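Local coordinates for conserved domain protein (Streptococcus pneumoniae, PDB 2I7R) that is of unknown function but belongs to the glyoxalase/bleomycin resistance/dioxygenase superfamily and forms a two-chain assembly, at residues H68-D73 and D113-K118. Numbering follows the deposited sequence.
Sequences HIEVED and DFYRMK
His68, Ile69 and Glu70 pair in parallel with Asp113, Phe114 and Tyr115; the axes of the two short strand segments approach to 4.7 Å at 38°, joined by backbone bonds from Ile69 N to Asp113 O, Tyr115 N to Ile69 O and Val71 N to Tyr115 O. On the face carrying His68, Asp113 and Tyr115, the imidazole donates from ND1 to OD2 of Asp113 over 2.7 Å, using the anti lone pair of the carboxylate. The oxygen sits at the ring edge, yet the two planes stand 83° apart. With OD1 accepting from Leu102 N on strand 100-105, both carboxylate oxygens are held, which limits its rotation; His68 NE2 is bonded to Asp10 of the second subunit. Tyr115 CG lies between its backbone N and carbonyl carbon (chi1 81°), folding the ring back over strand 65-70. There one face receives the edge of the His68 ring in a T-shaped pair, centroids 5.9 Å apart. Strands 65-70 and 111-116 are the outermost strand, within this chain, and its neighbour in a mixed four-stranded sheet, half of the paired βαβββ architecture of the glyoxalase superfamily; residues 68-70 continue it into an antiparallel strand of the second subunit. Glu70 lays CB against the opposite Tyr115 face in an off-centre CH-pi contact, 4.3 Å from the centroid, while Glu70 OE1 and Tyr115 OH both hydrogen-bond to the side chain of Asn7 of that subunit. On the face carrying Ile69 and Phe114, Ile69 CD1 reaches Phe114 CE1 at 4.0 Å; just past the strand, Val71 CG1 meets the ring edge at Phe114 CD1, 3.9 Å away. Phe114 also packs on Ile26 of helix 16-27 and Leu81 of helix 74-84.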
loop_
_atom_site.group_PDB
_atom_site.type_symbol
_atom_site.label_atom_id
_atom_site.label_comp_id
_atom_site.label_asym_id
_atom_site.label_seq_id
_atom_site.Cartn_x
_atom_site.Cartn_y
_atom_site.Cartn_z
ATOM N N HIS A 68 3.803 2.232 -6.054
ATOM C CA HIS A 68 4.900 2.168 -7.037
ATOM C C HIS A 68 5.058 0.764 -7.570
ATOM O O HIS A 68 5.198 -0.192 -6.798
ATOM C CB HIS A 68 6.249 2.615 -6.457
ATOM C CG HIS A 68 6.256 4.004 -5.888
ATOM N ND1 HIS A 68 6.739 5.094 -6.581
ATOM C CD2 HIS A 68 5.876 4.472 -4.679
ATOM C CE1 HIS A 68 6.603 6.182 -5.842
ATOM N NE2 HIS A 68 6.111 5.825 -4.669
ATOM N N ILE A 69 5.088 0.654 -8.895
ATOM C CA ILE A 69 5.227 -0.625 -9.565
ATOM C C ILE A 69 6.480 -0.609 -10.423
ATOM O O ILE A 69 6.592 0.188 -11.389
ATOM C CB ILE A 69 3.983 -0.978 -10.419
ATOM C CG1 ILE A 69 2.730 -0.967 -9.529
ATOM C CG2 ILE A 69 4.167 -2.374 -11.151
ATOM C CD1 ILE A 69 1.415 -0.951 -10.275
ATOM N N GLU A 70 7.445 -1.450 -10.056
ATOM C CA GLU A 70 8.653 -1.546 -10.853
ATOM C C GLU A 70 8.403 -2.334 -12.158
ATOM O O GLU A 70 7.859 -3.441 -12.149
ATOM C CB GLU A 70 9.807 -2.150 -10.063
ATOM C CG GLU A 70 11.166 -1.758 -10.662
ATOM C CD GLU A 70 12.344 -2.132 -9.780
ATOM O OE1 GLU A 70 12.141 -2.805 -8.737
ATOM O OE2 GLU A 70 13.475 -1.746 -10.152
ATOM N N VAL A 71 8.770 -1.722 -13.278
ATOM C CA VAL A 71 8.510 -2.297 -14.599
ATOM C C VAL A 71 9.809 -2.307 -15.430
ATOM O O VAL A 71 10.757 -1.591 -15.088
ATOM C CB VAL A 71 7.420 -1.494 -15.372
ATOM C CG1 VAL A 71 6.086 -1.611 -14.688
ATOM C CG2 VAL A 71 7.838 -0.013 -15.552
ATOM N N GLU A 72 9.832 -3.092 -16.509
ATOM C CA GLU A 72 10.985 -3.107 -17.413
ATOM C C GLU A 72 11.018 -1.917 -18.379
ATOM O O GLU A 72 12.085 -1.395 -18.685
ATOM C CB GLU A 72 11.063 -4.439 -18.186
ATOM C CG GLU A 72 11.518 -5.673 -17.322
ATOM C CD GLU A 72 13.007 -6.095 -17.519
ATOM O OE1 GLU A 72 13.701 -5.580 -18.438
ATOM O OE2 GLU A 72 13.484 -6.978 -16.754
ATOM N N ASP A 73 9.846 -1.478 -18.840
ATOM C CA ASP A 73 9.776 -0.407 -19.840
ATOM C C ASP A 73 8.706 0.617 -19.468
ATOM O O ASP A 73 7.511 0.367 -19.667
ATOM C CB ASP A 73 9.519 -1.007 -21.248
ATOM C CG ASP A 73 9.808 -0.022 -22.395
ATOM O OD1 ASP A 73 9.764 1.203 -22.207
ATOM O OD2 ASP A 73 10.062 -0.494 -23.525
ATOM N N ASP A 113 2.598 4.747 -9.687
ATOM C CA ASP A 113 3.873 5.068 -10.337
ATOM C C ASP A 113 4.409 3.814 -10.997
ATOM O O ASP A 113 4.617 2.803 -10.334
ATOM C CB ASP A 113 4.868 5.610 -9.303
ATOM C CG ASP A 113 6.258 5.862 -9.875
ATOM O OD1 ASP A 113 6.369 6.191 -11.065
ATOM O OD2 ASP A 113 7.235 5.736 -9.125
ATOM N N PHE A 114 4.574 3.865 -12.317
ATOM C CA PHE A 114 5.317 2.841 -13.044
ATOM C C PHE A 114 6.768 3.344 -13.202
ATOM O O PHE A 114 7.004 4.361 -13.850
ATOM C CB PHE A 114 4.656 2.565 -14.399
ATOM C CG PHE A 114 3.226 2.078 -14.289
ATOM C CD1 PHE A 114 2.949 0.720 -14.214
ATOM C CD2 PHE A 114 2.167 2.981 -14.244
ATOM C CE1 PHE A 114 1.623 0.260 -14.127
ATOM C CE2 PHE A 114 0.831 2.537 -14.155
ATOM C CZ PHE A 114 0.555 1.182 -14.089
ATOM N N TYR A 115 7.724 2.640 -12.591
ATOM C CA TYR A 115 9.094 3.132 -12.520
ATOM C C TYR A 115 10.145 2.036 -12.795
ATOM O O TYR A 115 9.848 0.859 -12.731
ATOM C CB TYR A 115 9.370 3.835 -11.157
ATOM C CG TYR A 115 9.669 2.873 -10.009
ATOM C CD1 TYR A 115 10.963 2.715 -9.514
ATOM C CD2 TYR A 115 8.649 2.104 -9.447
ATOM C CE1 TYR A 115 11.226 1.812 -8.470
ATOM C CE2 TYR A 115 8.892 1.233 -8.417
ATOM C CZ TYR A 115 10.180 1.086 -7.930
ATOM O OH TYR A 115 10.380 0.182 -6.921
ATOM N N ARG A 116 11.360 2.468 -13.124
ATOM C CA ARG A 116 12.519 1.574 -13.222
ATOM C C ARG A 116 13.774 2.281 -12.757
ATOM O O ARG A 116 13.861 3.483 -12.792
ATOM C CB ARG A 116 12.708 0.956 -14.639
ATOM C CG ARG A 116 12.573 1.909 -15.782
ATOM C CD ARG A 116 13.110 1.293 -17.140
ATOM N NE ARG A 116 14.541 1.241 -17.051
ATOM C CZ ARG A 116 15.359 2.285 -17.204
ATOM N NH1 ARG A 116 14.915 3.478 -17.568
ATOM N NH2 ARG A 116 16.659 2.111 -16.999
HETATM N N MSE A 117 14.748 1.519 -12.312
HETATM C CA MSE A 117 15.973 2.100 -11.765
HETATM C C MSE A 117 17.254 1.738 -12.568
HETATM O O MSE A 117 17.230 0.777 -13.312
HETATM C CB MSE A 117 16.084 1.695 -10.296
HETATM C CG MSE A 117 14.906 2.209 -9.463
HETATM SE SE MSE A 117 15.049 1.787 -7.552
HETATM C CE MSE A 117 14.496 -0.089 -7.615
ATOM N N LYS A 118 18.328 2.539 -12.424
ATOM C CA LYS A 118 19.699 2.211 -12.900
ATOM C C LYS A 118 19.808 0.734 -13.144
ATOM O O LYS A 118 19.758 -0.064 -12.188
ATOM C CB LYS A 118 20.756 2.512 -11.822
ATOM C CG LYS A 118 21.605 3.735 -11.966
ATOM C CD LYS A 118 22.793 3.582 -11.019
ATOM C CE LYS A 118 23.182 4.898 -10.356
ATOM N NZ LYS A 118 24.605 4.929 -9.792
ATOM O OXT LYS A 118 19.952 0.313 -14.285
#